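Local coordinates for 2-dehydro-3-deoxy-d-gluconate/2-dehydro-3-deoxy-phosphogluconate aldolase (Picrophilus torridus, PDB 4UXD), which is an aldolase of the dihydrodipicolinate synthetase family, a group of enzymes built on a beta/alpha barrel, and assembles from four chains, at residues A46-I49 and L50-L54; L83-V86 and R87-K91; F230-G233 and I234-Y238; Y266-P269 and N270-E274; E274-Y277 and K278-I282. All blocks are in the same frame, centred on the assembly; numbering follows the deposited sequence.

Contact 1 (A46-I49 and L50-L54)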
loop_
_atom_site.group_PDB
_atom_site.type_symbol
_atom_site.label_atom_id
_atom_site.label_comp_id
_atom_site.label_asym_id
_atom_site.label_seq_id
_atom_site.Cartn_x
_atom_site.Cartn_y
_atom_site.Cartn_z
ATOM N N ALA A 46 10.874 21.502 32.094
ATOM C CA ALA A 46 11.109 20.090 31.753
ATOM C C ALA A 46 12.108 19.951 30.596
ATOM O O ALA A 46 12.946 19.050 30.603
ATOM C CB ALA A 46 9.810 19.397 31.409
ATOM N N THR A 47 12.033 20.855 29.622
ATOM C CA THR A 47 12.991 20.871 28.523
ATOM C C THR A 47 14.417 20.961 29.067
ATOM O O THR A 47 15.352 20.422 28.481
ATOM C CB THR A 47 12.726 22.050 27.562
ATOM O OG1 THR A 47 11.392 21.966 27.067
ATOM C CG2 THR A 47 13.693 22.051 26.386
ATOM N N ASN A 48 14.580 21.653 30.189
ATOM C CA ASN A 48 15.885 21.773 30.831
ATOM C C ASN A 48 16.257 20.458 31.517
ATOM O O ASN A 48 17.388 19.989 31.434
ATOM C CB ASN A 48 15.885 22.925 31.839
ATOM C CG ASN A 48 17.281 23.425 32.145
ATOM O OD1 ASN A 48 17.920 22.972 33.095
ATOM N ND2 ASN A 48 17.766 24.363 31.338
ATOM N N ILE A 49 15.285 19.859 32.187
ATOM C CA ILE A 49 15.494 18.580 32.835
ATOM C C ILE A 49 15.996 17.581 31.815
ATOM O O ILE A 49 16.871 16.777 32.110
ATOM C CB ILE A 49 14.200 18.088 33.496
ATOM C CG1 ILE A 49 13.968 18.902 34.776
ATOM C CG2 ILE A 49 14.269 16.599 33.814
ATOM C CD1 ILE A 49 12.541 18.895 35.294
ATOM N N LEU A 50 15.456 17.687 30.602
ATOM C CA LEU A 50 15.784 16.795 29.499
ATOM C C LEU A 50 17.179 17.053 28.939
ATOM O O LEU A 50 17.957 16.113 28.707
ATOM C CB LEU A 50 14.745 16.946 28.381
ATOM C CG LEU A 50 15.061 16.198 27.077
ATOM C CD1 LEU A 50 15.274 14.720 27.351
ATOM C CD2 LEU A 50 13.958 16.403 26.044
ATOM N N ILE A 51 17.471 18.322 28.685
ATOM C CA ILE A 51 18.792 18.739 28.230
ATOM C C ILE A 51 19.880 18.273 29.192
ATOM O O ILE A 51 20.971 17.909 28.770
ATOM C CB ILE A 51 18.869 20.273 28.090
ATOM C CG1 ILE A 51 18.031 20.732 26.903
ATOM C CG2 ILE A 51 20.307 20.743 27.894
ATOM C CD1 ILE A 51 17.675 22.182 26.939
ATOM N N LYS A 52 19.591 18.294 30.489
ATOM C CA LYS A 52 20.595 17.928 31.480
ATOM C C LYS A 52 20.735 16.409 31.570
ATOM O O LYS A 52 21.813 15.898 31.896
ATOM C CB LYS A 52 20.252 18.526 32.849
ATOM C CG LYS A 52 20.361 20.057 32.915
ATOM C CD LYS A 52 21.724 20.573 32.468
ATOM C CE LYS A 52 22.025 21.963 33.040
ATOM N NZ LYS A 52 21.117 23.045 32.554
ATOM N N TYR A 53 19.652 15.688 31.274
ATOM C CA TYR A 53 19.734 14.234 31.111
ATOM C C TYR A 53 20.539 13.829 29.876
ATOM O O TYR A 53 21.296 12.859 29.903
ATOM C CB TYR A 53 18.352 13.617 31.004
ATOM C CG TYR A 53 18.415 12.136 30.721
ATOM C CD1 TYR A 53 18.659 11.230 31.747
ATOM C CD2 TYR A 53 18.242 11.638 29.426
ATOM C CE1 TYR A 53 18.722 9.879 31.510
ATOM C CE2 TYR A 53 18.300 10.273 29.176
ATOM C CZ TYR A 53 18.545 9.394 30.224
ATOM O OH TYR A 53 18.615 8.030 29.991
ATOM N N LEU A 54 20.362 14.564 28.787
ATOM C CA LEU A 54 21.038 14.238 27.548
ATOM C C LEU A 54 22.525 14.456 27.695
ATOM O O LEU A 54 23.329 13.647 27.216
ATOM C CB LEU A 54 20.477 15.071 26.388
ATOM C CG LEU A 54 19.129 14.557 25.894
ATOM C CD1 LEU A 54 18.401 15.573 25.036
ATOM C CD2 LEU A 54 19.333 13.256 25.118
#
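Asn48 and Lys52 meet one turn apart on helix 44-56, the helical arm of a beta-alpha-beta unit whose strands are 27-31 and 61-63. The polar side-chain contact lies on the outer flank. Lys52 NZ donates to Asn48 OD1 at 3.2 Å, coming in well off the axis of the amide carbonyl (C=O...donor angle 112°). This approach depends on the lysine chain, which bends at chi2 (-54°) and again at chi4, which brings the ammonium back toward Asn48, one turn earlier. The backbone supplies regular i to i+4 bonds. Lys52 N reaches Asn48 O at 2.9 Å, so this residue pair is joined twice, while Leu50 N, Ile51 N and Tyr53 N bond to the carbonyls of Ala46, Thr47 and Ile49. The hydroxyl of Thr47 turns back to bond to Asp43 O. Apolar contacts lie on the buried flanks: Phe85 of helix 76-88 touches Thr47 and Ile51, and Phe276 of helix 270-279 meets Leu50. Between Thr47 and Ile51 themselves, the threonine methyl CG2 touches Ile51 CD1 at 4.0 Å, and Ile51 CG1 rests 3.1 Å from Thr47 O.

Contact 2 (L83-V86 and R87-K91)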
loop_
_atom_site.group_PDB
_atom_site.type_symbol
_atom_site.label_atom_id
_atom_site.label_comp_id
_atom_site.label_asym_id
_atom_site.label_seq_id
_atom_site.Cartn_x
_atom_site.Cartn_y
_atom_site.Cartn_z
ATOM N N LEU A 83 13.857 26.448 19.720
ATOM C CA LEU A 83 15.230 26.370 19.229
ATOM C C LEU A 83 16.120 27.341 20.019
ATOM O O LEU A 83 17.277 27.045 20.312
ATOM C CB LEU A 83 15.295 26.686 17.733
ATOM C CG LEU A 83 14.524 25.776 16.776
ATOM C CD1 LEU A 83 14.848 26.138 15.335
ATOM C CD2 LEU A 83 14.815 24.300 17.022
ATOM N N LYS A 84 15.574 28.501 20.370
ATOM C CA LYS A 84 16.325 29.462 21.147
ATOM C C LYS A 84 16.630 28.904 22.540
ATOM O O LYS A 84 17.764 28.962 23.006
ATOM C CB LYS A 84 15.560 30.782 21.251
ATOM C CG LYS A 84 16.456 32.016 21.296
ATOM C CD LYS A 84 15.653 33.296 21.370
ATOM C CE LYS A 84 15.032 33.478 22.752
ATOM N NZ LYS A 84 14.341 34.791 22.915
ATOM N N PHE A 85 15.625 28.348 23.196
ATOM C CA PHE A 85 15.813 27.854 24.546
ATOM C C PHE A 85 16.905 26.808 24.547
ATOM O O PHE A 85 17.875 26.906 25.296
ATOM C CB PHE A 85 14.516 27.278 25.109
ATOM C CG PHE A 85 14.642 26.757 26.521
ATOM C CD1 PHE A 85 14.583 27.625 27.607
ATOM C CD2 PHE A 85 14.801 25.401 26.766
ATOM C CE1 PHE A 85 14.691 27.144 28.918
ATOM C CE2 PHE A 85 14.901 24.916 28.076
ATOM C CZ PHE A 85 14.854 25.798 29.145
ATOM N N VAL A 86 16.763 25.829 23.665
ATOM C CA VAL A 86 17.705 24.728 23.596
ATOM C C VAL A 86 19.112 25.233 23.292
ATOM O O VAL A 86 20.080 24.756 23.881
ATOM C CB VAL A 86 17.252 23.709 22.540
ATOM C CG1 VAL A 86 18.309 22.644 22.308
ATOM C CG2 VAL A 86 15.928 23.093 22.978
ATOM N N ARG A 87 19.219 26.193 22.376
ATOM C CA ARG A 87 20.516 26.764 22.029
ATOM C C ARG A 87 21.098 27.527 23.206
ATOM O O ARG A 87 22.312 27.616 23.337
ATOM C CB ARG A 87 20.414 27.690 20.802
ATOM C CG ARG A 87 21.645 28.592 20.543
ATOM C CD ARG A 87 22.904 27.857 20.036
ATOM N NE ARG A 87 23.391 26.805 20.931
ATOM C CZ ARG A 87 24.237 25.844 20.569
ATOM N NH1 ARG A 87 24.721 25.792 19.333
ATOM N NH2 ARG A 87 24.596 24.921 21.443
ATOM N N GLU A 88 20.231 28.062 24.061
ATOM C CA GLU A 88 20.681 28.909 25.154
ATOM C C GLU A 88 20.917 28.157 26.459
ATOM O O GLU A 88 21.398 28.743 27.435
ATOM C CB GLU A 88 19.671 30.023 25.402
ATOM C CG GLU A 88 19.828 31.206 24.485
ATOM C CD GLU A 88 18.786 32.268 24.751
ATOM O OE1 GLU A 88 17.951 32.068 25.666
ATOM O OE2 GLU A 88 18.805 33.297 24.046
ATOM N N ASN A 89 20.593 26.872 26.486
ATOM C CA ASN A 89 20.724 26.115 27.723
ATOM C C ASN A 89 21.535 24.853 27.554
ATOM O O ASN A 89 21.493 23.948 28.384
ATOM C CB ASN A 89 19.344 25.816 28.273
ATOM C CG ASN A 89 18.682 27.063 28.831
ATOM O OD1 ASN A 89 18.997 27.498 29.934
ATOM N ND2 ASN A 89 17.790 27.661 28.055
ATOM N N SER A 90 22.318 24.831 26.487
ATOM C CA SER A 90 23.242 23.744 26.229
ATOM C C SER A 90 24.308 24.195 25.248
ATOM O O SER A 90 24.024 24.963 24.335
ATOM C CB SER A 90 22.508 22.523 25.668
ATOM O OG SER A 90 23.433 21.550 25.204
ATOM N N LYS A 91 25.527 23.708 25.433
ATOM C CA LYS A 91 26.597 23.975 24.479
ATOM C C LYS A 91 26.873 22.753 23.605
ATOM O O LYS A 91 27.877 22.698 22.892
ATOM C CB LYS A 91 27.866 24.422 25.216
ATOM C CG LYS A 91 27.776 25.860 25.734
ATOM C CD LYS A 91 29.068 26.318 26.387
ATOM C CE LYS A 91 30.053 26.875 25.371
ATOM N NZ LYS A 91 31.272 27.420 26.036
#
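Arg87 N bonds to Leu83 O at 3.0 Å and Glu88 N to Lys84 O at 2.8 Å, the last regular bonds of helix 76-88, after which Asn89 N makes a weak bond to Val86 O and the chain leaves the helix. The side chain of Asn89 folds back over this end. Its ND2 donates to Phe85 O at 2.9 Å, an N-H...O angle of 154°, and sits 3.2 Å above one face of the Phe85 ring, displaced toward the CD1-CE1 rim. Ring and amide planes are 38° apart, and the amide nitrogen lies over the ring while it also donates to a carbonyl at the helix end. Phe85 can offer that face because its CG stands anti to the backbone N (chi1 -179°), which swings the ring forward along the helix. On the exposed flank Lys84 and Glu88 run alongside each other in the same direction, Glu88 OE2 lying 3.8 Å from Lys84 CG, and their charged ends stay apart. Arg87 bends at chi2 and chi3 to bring NH2 to Ser90 O at 2.9 Å, nearly in the guanidinium plane; its NH1 goes on to Glu119 and Gly117 O. Phe85, Asn89 and Ser90 lean on helix 44-56, where Ser90 OG bonds to Glu55, while Val86 packs on Leu62 of strand 61-63.

Contact 3 (F230-G233 and I234-Y238)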
loop_
_atom_site.group_PDB
_atom_site.type_symbol
_atom_site.label_atom_id
_atom_site.label_comp_id
_atom_site.label_asym_id
_atom_site.label_seq_id
_atom_site.Cartn_x
_atom_site.Cartn_y
_atom_site.Cartn_z
ATOM N N PHE A 230 15.345 9.070 27.392
ATOM C CA PHE A 230 15.126 8.505 28.717
ATOM C C PHE A 230 15.862 7.183 28.914
ATOM O O PHE A 230 15.599 6.455 29.861
ATOM C CB PHE A 230 13.632 8.308 28.952
ATOM C CG PHE A 230 12.898 7.845 27.737
ATOM C CD1 PHE A 230 12.908 6.515 27.373
ATOM C CD2 PHE A 230 12.225 8.751 26.936
ATOM C CE1 PHE A 230 12.245 6.100 26.243
ATOM C CE2 PHE A 230 11.560 8.342 25.809
ATOM C CZ PHE A 230 11.567 7.020 25.460
ATOM N N SER A 231 16.800 6.891 28.026
ATOM C CA SER A 231 17.585 5.673 28.121
ATOM C C SER A 231 18.975 5.879 27.531
ATOM O O SER A 231 19.124 6.460 26.455
ATOM C CB SER A 231 16.871 4.531 27.412
ATOM O OG SER A 231 17.618 3.342 27.506
ATOM N N ASP A 232 19.991 5.414 28.253
ATOM C CA ASP A 232 21.372 5.517 27.798
ATOM C C ASP A 232 21.792 4.310 26.934
ATOM O O ASP A 232 22.919 4.267 26.421
ATOM C CB ASP A 232 22.308 5.637 29.005
ATOM C CG ASP A 232 22.296 4.381 29.881
ATOM O OD1 ASP A 232 21.291 3.633 29.848
ATOM O OD2 ASP A 232 23.287 4.141 30.601
ATOM N N GLY A 233 20.889 3.338 26.796
ATOM C CA GLY A 233 21.158 2.107 26.061
ATOM C C GLY A 233 21.848 2.304 24.722
ATOM O O GLY A 233 22.907 1.736 24.471
ATOM N N ILE A 234 21.255 3.126 23.867
ATOM C CA ILE A 234 21.844 3.426 22.572
ATOM C C ILE A 234 23.251 3.998 22.681
ATOM O O ILE A 234 24.089 3.711 21.831
ATOM C CB ILE A 234 20.963 4.411 21.775
ATOM C CG1 ILE A 234 19.810 3.659 21.112
ATOM C CG2 ILE A 234 21.772 5.178 20.705
ATOM C CD1 ILE A 234 20.234 2.694 20.018
ATOM N N VAL A 235 23.526 4.804 23.701
ATOM C CA VAL A 235 24.840 5.451 23.783
ATOM C C VAL A 235 25.945 4.488 24.254
ATOM O O VAL A 235 27.063 4.515 23.717
ATOM C CB VAL A 235 24.807 6.672 24.702
ATOM C CG1 VAL A 235 26.198 7.323 24.782
ATOM C CG2 VAL A 235 23.793 7.666 24.188
ATOM N N ARG A 236 25.637 3.658 25.250
ATOM C CA ARG A 236 26.531 2.571 25.643
ATOM C C ARG A 236 26.886 1.745 24.414
ATOM O O ARG A 236 28.058 1.513 24.132
ATOM C CB ARG A 236 25.893 1.674 26.717
ATOM C CG ARG A 236 25.552 2.409 28.013
ATOM C CD ARG A 236 25.193 1.469 29.156
ATOM N NE ARG A 236 23.799 1.045 29.117
ATOM C CZ ARG A 236 23.366 -0.169 28.779
ATOM N NH1 ARG A 236 24.215 -1.137 28.436
ATOM N NH2 ARG A 236 22.058 -0.419 28.789
ATOM N N LEU A 237 25.857 1.328 23.681
ATOM C CA LEU A 237 26.023 0.533 22.468
ATOM C C LEU A 237 27.075 1.112 21.537
ATOM O O LEU A 237 28.016 0.418 21.148
ATOM C CB LEU A 237 24.691 0.423 21.730
ATOM C CG LEU A 237 24.660 -0.438 20.470
ATOM C CD1 LEU A 237 23.245 -0.895 20.231
ATOM C CD2 LEU A 237 25.182 0.281 19.221
ATOM N N TYR A 238 26.913 2.380 21.181
ATOM C CA TYR A 238 27.819 3.054 20.247
ATOM C C TYR A 238 29.264 3.084 20.742
ATOM O O TYR A 238 30.195 2.965 19.944
ATOM C CB TYR A 238 27.338 4.483 19.986
ATOM C CG TYR A 238 28.242 5.292 19.081
ATOM C CD1 TYR A 238 29.315 6.013 19.596
ATOM C CD2 TYR A 238 28.024 5.335 17.714
ATOM C CE1 TYR A 238 30.145 6.745 18.773
ATOM C CE2 TYR A 238 28.845 6.074 16.879
ATOM C CZ TYR A 238 29.907 6.778 17.414
ATOM O OH TYR A 238 30.728 7.513 16.588
HETATM O O HOH W 1 18.790 4.675 24.094
#
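Asp232 and Arg236 meet one turn apart through a long salt bridge, OD2 to NE at 3.5 Å. The carboxylate comes to the edge of the guanidinium, near its plane, and the two flat groups are twisted 58° against each other; NE is the guanidinium nitrogen that meets the acid. Asp232 CG sits between its backbone N and carbonyl carbon (chi1 65°), which turns the carboxylate toward NE. Arg236 bends at chi3, and its NH2 passes 3.8 Å from Gly233 CA before reaching a second acid, Asp255 on helix 245-264. The backbone ties the same two residues: Arg236 N to Asp232 O is 3.0 Å and nearly straight at 169°. The next bond runs from Leu237 N to Gly233 O. Together these bonds form the first turn of helix 233-240, which follows strand 222-224 in the barrel. An ST turn leads into it, Ser231 OG accepting a weak capping bond from Gly233 N at 3.3 Å. A water serves the next amide, accepting from Ile234 N at 2.9 Å and donating to Ser231 O. Further out, Ile234 packs against Ile28 of strand 27-31 and Val256 of helix 245-264, and Leu237 rests on Ile251.

Contact 4 (Y266-P269 and N270-E274)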
loop_
_atom_site.group_PDB
_atom_site.type_symbol
_atom_site.label_atom_id
_atom_site.label_comp_id
_atom_site.label_asym_id
_atom_site.label_seq_id
_atom_site.Cartn_x
_atom_site.Cartn_y
_atom_site.Cartn_z
ATOM N N TYR A 266 2.332 1.331 20.867
ATOM C CA TYR A 266 1.494 2.510 21.032
ATOM C C TYR A 266 1.652 3.505 19.881
ATOM O O TYR A 266 2.669 3.524 19.195
ATOM C CB TYR A 266 1.815 3.160 22.382
ATOM C CG TYR A 266 1.534 2.213 23.533
ATOM C CD1 TYR A 266 0.304 1.560 23.625
ATOM C CD2 TYR A 266 2.490 1.949 24.508
ATOM C CE1 TYR A 266 0.027 0.680 24.657
ATOM C CE2 TYR A 266 2.223 1.063 25.548
ATOM C CZ TYR A 266 0.986 0.428 25.613
ATOM O OH TYR A 266 0.693 -0.457 26.634
ATOM N N GLN A 267 0.592 4.279 19.662
ATOM C CA GLN A 267 0.528 5.356 18.673
ATOM C C GLN A 267 1.707 6.306 18.840
ATOM O O GLN A 267 1.915 6.851 19.928
ATOM C CB GLN A 267 -0.813 6.092 18.829
ATOM C CG GLN A 267 -0.945 7.492 18.214
ATOM C CD GLN A 267 -1.077 7.484 16.701
ATOM O OE1 GLN A 267 -1.972 6.849 16.136
ATOM N NE2 GLN A 267 -0.180 8.199 16.037
ATOM N N PHE A 268 2.487 6.484 17.773
ATOM C CA PHE A 268 3.687 7.317 17.826
ATOM C C PHE A 268 3.339 8.811 18.019
ATOM O O PHE A 268 2.361 9.299 17.455
ATOM C CB PHE A 268 4.511 7.113 16.546
ATOM C CG PHE A 268 5.818 7.870 16.529
ATOM C CD1 PHE A 268 5.878 9.176 16.033
ATOM C CD2 PHE A 268 6.983 7.283 17.021
ATOM C CE1 PHE A 268 7.080 9.878 16.014
ATOM C CE2 PHE A 268 8.187 7.970 17.010
ATOM C CZ PHE A 268 8.241 9.276 16.504
ATOM N N PRO A 269 4.123 9.549 18.829
ATOM C CA PRO A 269 5.255 9.216 19.693
ATOM C C PRO A 269 4.861 9.267 21.162
ATOM O O PRO A 269 5.702 9.474 22.037
ATOM C CB PRO A 269 6.243 10.327 19.384
ATOM C CG PRO A 269 5.331 11.540 19.216
ATOM C CD PRO A 269 3.979 11.012 18.727
ATOM N N ASN A 270 3.573 9.104 21.424
ATOM C CA ASN A 270 3.026 9.408 22.733
ATOM C C ASN A 270 3.730 8.666 23.874
ATOM O O ASN A 270 4.019 9.265 24.910
ATOM C CB ASN A 270 1.538 9.114 22.715
ATOM C CG ASN A 270 0.795 10.008 21.735
ATOM O OD1 ASN A 270 0.954 11.230 21.768
ATOM N ND2 ASN A 270 0.007 9.405 20.834
ATOM N N ALA A 271 4.052 7.391 23.658
ATOM C CA ALA A 271 4.723 6.575 24.664
ATOM C C ALA A 271 6.064 7.172 25.099
ATOM O O ALA A 271 6.459 7.018 26.256
ATOM C CB ALA A 271 4.932 5.165 24.148
ATOM N N TYR A 272 6.751 7.845 24.177
ATOM C CA TYR A 272 8.033 8.487 24.476
ATOM C C TYR A 272 7.832 9.578 25.508
ATOM O O TYR A 272 8.671 9.789 26.386
ATOM C CB TYR A 272 8.673 9.086 23.215
ATOM C CG TYR A 272 9.218 8.052 22.249
ATOM C CD1 TYR A 272 8.364 7.273 21.468
ATOM C CD2 TYR A 272 10.587 7.852 22.116
ATOM C CE1 TYR A 272 8.865 6.328 20.582
ATOM C CE2 TYR A 272 11.093 6.905 21.242
ATOM C CZ TYR A 272 10.227 6.152 20.476
ATOM O OH TYR A 272 10.730 5.219 19.609
ATOM N N TYR A 273 6.704 10.269 25.388
ATOM C CA TYR A 273 6.392 11.362 26.271
ATOM C C TYR A 273 6.060 10.817 27.662
ATOM O O TYR A 273 6.644 11.259 28.646
ATOM C CB TYR A 273 5.259 12.219 25.675
ATOM C CG TYR A 273 5.779 13.142 24.580
ATOM C CD1 TYR A 273 6.097 12.656 23.319
ATOM C CD2 TYR A 273 5.989 14.485 24.825
ATOM C CE1 TYR A 273 6.599 13.488 22.330
ATOM C CE2 TYR A 273 6.494 15.325 23.846
ATOM C CZ TYR A 273 6.798 14.825 22.601
ATOM O OH TYR A 273 7.294 15.666 21.626
ATOM N N GLU A 274 5.166 9.840 27.749
ATOM C CA GLU A 274 4.855 9.259 29.045
ATOM C C GLU A 274 6.130 8.745 29.715
ATOM O O GLU A 274 6.369 8.982 30.902
ATOM C CB GLU A 274 3.841 8.125 28.903
ATOM C CG GLU A 274 3.356 7.569 30.229
ATOM C CD GLU A 274 2.151 6.649 30.076
ATOM O OE1 GLU A 274 1.560 6.628 28.974
ATOM O OE2 GLU A 274 1.799 5.941 31.051
HETATM O O HOH W 2 4.426 5.859 20.990
#
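Phe268 turns its edge toward the face of Tyr272 in an offset edge-to-face pair, with ring centroids 5.7 Å apart and planes at 65°. One face of the Phe268 ring is taken by its own neighbour, Pro269, whose CB stands 3.4 Å above the ring centre. Pro269 O lies near the ring planes of both Tyr272 and Tyr273, at their edges, and Pro269 CG also reaches Tyr273 CE1 at 3.9 Å. At the edge of the Tyr266 ring sits the methyl of Ala271. One backbone bond closes the turn: Asn270 N donates to Gln267 O in the carbonyl plane, on a lone pair, at 3.2 Å. The next, Tyr272 N to Pro269 O at 2.9 Å, comes from above the carbonyl plane and leads into the helix. A water joins Gln267 O to Ala271 N. The Gln267 chain bends at chi2 so that NE2 bonds to Phe268 O at 3.1 Å and to Lys130 O of the second subunit, with OE1 taking Asn132 N of that subunit. Tyr273 OH is held by Thr34 and Thr68, Tyr272 OH by a glycerol. The cis peptide before Pro269, the aromatic ring lying against the proline, fits a type VIa beta turn leading into helix 270-279.

Contact 5 (E274-Y277 and K278-I282); sequences EYFY and KKNNI
Tyr277 and Ile282 close a Schellman motif that ends helix 270-279: Ile282 N donates to Tyr277 O at 2.6 Å, Asn281 N makes a weaker bond to Lys278 O, and Asn281 takes the positive phi (49°) the reversal requires. The turn returns Ile282 toward the helix, where its CD1 meets Phe276 CE2 at 4.1 Å and both side chains pack on helix 44-56. Tyr277 is held at its OH by Gly285 O and Leu36 N. On the outer side, the Lys278 chain runs beside that of Glu274, bringing CE to 3.3 Å from OE2, although NZ turns off at chi4 and stays beyond salt-bridge distance; Glu274 OE1 and OE2 bond instead to Gly294 N and Ile295 N. Asn280 folds its side chain back over the last turn. Its CG lies anti to the carbonyl carbon (chi1 -49°), which brings ND2 back to Phe276 O at 2.6 Å, on a lone pair in the carbonyl plane. That same ND2 hangs 3.1 Å above one face of the Phe276 ring, nearest CE1.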
loop_
_atom_site.group_PDB
_atom_site.type_symbol
_atom_site.label_atom_id
_atom_site.label_comp_id
_atom_site.label_asym_id
_atom_site.label_seq_id
_atom_site.Cartn_x
_atom_site.Cartn_y
_atom_site.Cartn_z
ATOM N N GLU A 274 5.166 9.840 27.749
ATOM C CA GLU A 274 4.855 9.259 29.045
ATOM C C GLU A 274 6.130 8.745 29.715
ATOM O O GLU A 274 6.369 8.982 30.902
ATOM C CB GLU A 274 3.841 8.125 28.903
ATOM C CG GLU A 274 3.356 7.569 30.229
ATOM C CD GLU A 274 2.151 6.649 30.076
ATOM O OE1 GLU A 274 1.560 6.628 28.974
ATOM O OE2 GLU A 274 1.799 5.941 31.051
ATOM N N TYR A 275 6.961 8.063 28.936
ATOM C CA TYR A 275 8.124 7.397 29.482
ATOM C C TYR A 275 9.045 8.433 30.086
ATOM O O TYR A 275 9.651 8.208 31.132
ATOM C CB TYR A 275 8.840 6.587 28.403
ATOM C CG TYR A 275 9.677 5.451 28.936
ATOM C CD1 TYR A 275 10.832 5.696 29.668
ATOM C CD2 TYR A 275 9.323 4.132 28.697
ATOM C CE1 TYR A 275 11.605 4.657 30.155
ATOM C CE2 TYR A 275 10.090 3.086 29.180
ATOM C CZ TYR A 275 11.232 3.352 29.907
ATOM O OH TYR A 275 12.003 2.314 30.392
ATOM N N PHE A 276 9.133 9.580 29.427
ATOM C CA PHE A 276 9.940 10.679 29.930
ATOM C C PHE A 276 9.305 11.317 31.170
ATOM O O PHE A 276 9.998 11.742 32.095
ATOM C CB PHE A 276 10.133 11.742 28.856
ATOM C CG PHE A 276 10.833 12.960 29.359
ATOM C CD1 PHE A 276 12.212 12.973 29.488
ATOM C CD2 PHE A 276 10.109 14.090 29.743
ATOM C CE1 PHE A 276 12.864 14.101 29.967
ATOM C CE2 PHE A 276 10.760 15.215 30.225
ATOM C CZ PHE A 276 12.133 15.220 30.340
ATOM N N TYR A 277 7.984 11.390 31.176
ATOM C CA TYR A 277 7.273 12.059 32.238
ATOM C C TYR A 277 7.377 11.260 33.533
ATOM O O TYR A 277 7.668 11.814 34.594
ATOM C CB TYR A 277 5.807 12.262 31.853
ATOM C CG TYR A 277 5.560 13.286 30.761
ATOM C CD1 TYR A 277 6.455 14.316 30.518
ATOM C CD2 TYR A 277 4.420 13.218 29.975
ATOM C CE1 TYR A 277 6.220 15.248 29.528
ATOM C CE2 TYR A 277 4.176 14.141 28.991
ATOM C CZ TYR A 277 5.079 15.154 28.764
ATOM O OH TYR A 277 4.824 16.081 27.772
ATOM N N LYS A 278 7.138 9.960 33.431
ATOM C CA LYS A 278 7.171 9.078 34.581
ATOM C C LYS A 278 8.570 8.992 35.180
ATOM O O LYS A 278 8.729 8.939 36.402
ATOM C CB LYS A 278 6.681 7.677 34.193
ATOM C CG LYS A 278 5.158 7.550 34.055
ATOM C CD LYS A 278 4.728 6.086 33.950
ATOM C CE LYS A 278 3.209 5.903 34.076
ATOM N NZ LYS A 278 2.698 6.046 35.479
ATOM N N LYS A 279 9.580 8.987 34.316
ATOM C CA LYS A 279 10.949 8.784 34.748
ATOM C C LYS A 279 11.432 9.941 35.610
ATOM O O LYS A 279 12.090 9.739 36.631
ATOM C CB LYS A 279 11.881 8.613 33.549
ATOM C CG LYS A 279 13.327 8.927 33.889
ATOM C CD LYS A 279 14.325 8.158 33.072
ATOM C CE LYS A 279 15.502 7.747 33.947
ATOM N NZ LYS A 279 16.808 7.884 33.259
ATOM N N ASN A 280 11.129 11.155 35.171
ATOM C CA ASN A 280 11.491 12.350 35.913
ATOM C C ASN A 280 10.350 12.799 36.828
ATOM O O ASN A 280 10.382 13.907 37.363
ATOM C CB ASN A 280 11.867 13.471 34.948
ATOM C CG ASN A 280 12.848 13.023 33.885
ATOM O OD1 ASN A 280 14.061 13.038 34.098
ATOM N ND2 ASN A 280 12.327 12.629 32.725
ATOM N N ASN A 281 9.351 11.931 37.004
ATOM C CA ASN A 281 8.176 12.232 37.824
ATOM C C ASN A 281 7.557 13.592 37.474
ATOM O O ASN A 281 7.164 14.357 38.353
ATOM C CB ASN A 281 8.543 12.193 39.315
ATOM C CG ASN A 281 7.323 12.328 40.226
ATOM O OD1 ASN A 281 6.269 11.746 39.962
ATOM N ND2 ASN A 281 7.458 13.119 41.291
ATOM N N ILE A 282 7.482 13.901 36.186
ATOM C CA ILE A 282 6.895 15.161 35.759
ATOM C C ILE A 282 5.445 14.954 35.360
ATOM O O ILE A 282 5.078 13.924 34.798
ATOM C CB ILE A 282 7.677 15.777 34.591
ATOM C CG1 ILE A 282 9.077 16.161 35.069
ATOM C CG2 ILE A 282 6.951 17.003 34.029
ATOM C CD1 ILE A 282 9.990 16.643 33.974
#

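How the contacts relate
Contact 1 touches contacts 2, 3 and 5. Contact 2 packs on one flank of helix 44-56, centres 11 Å apart, with Thr47 CG2 3.5 Å from Phe85 CE2. Contact 5 packs on another, where Leu50 CD1 lies 3.6 Å from Phe276 CE1. Contacts 2 and 5, about 10 Å apart at their nearest atoms, repeat one solution: an asparagine past the helix end bonds to a phenylalanine carbonyl and covers that ring. Contacts 4 and 5 share Glu274 on helix 270-279; the glycerol lies at contact 4. Contact 3 joins through Phe230, whose ring stacks on Tyr275 of contact 5 and touches Tyr272 O of contact 4, and through Ser231 N, 2.9 Å from Tyr53 OH of contact 1.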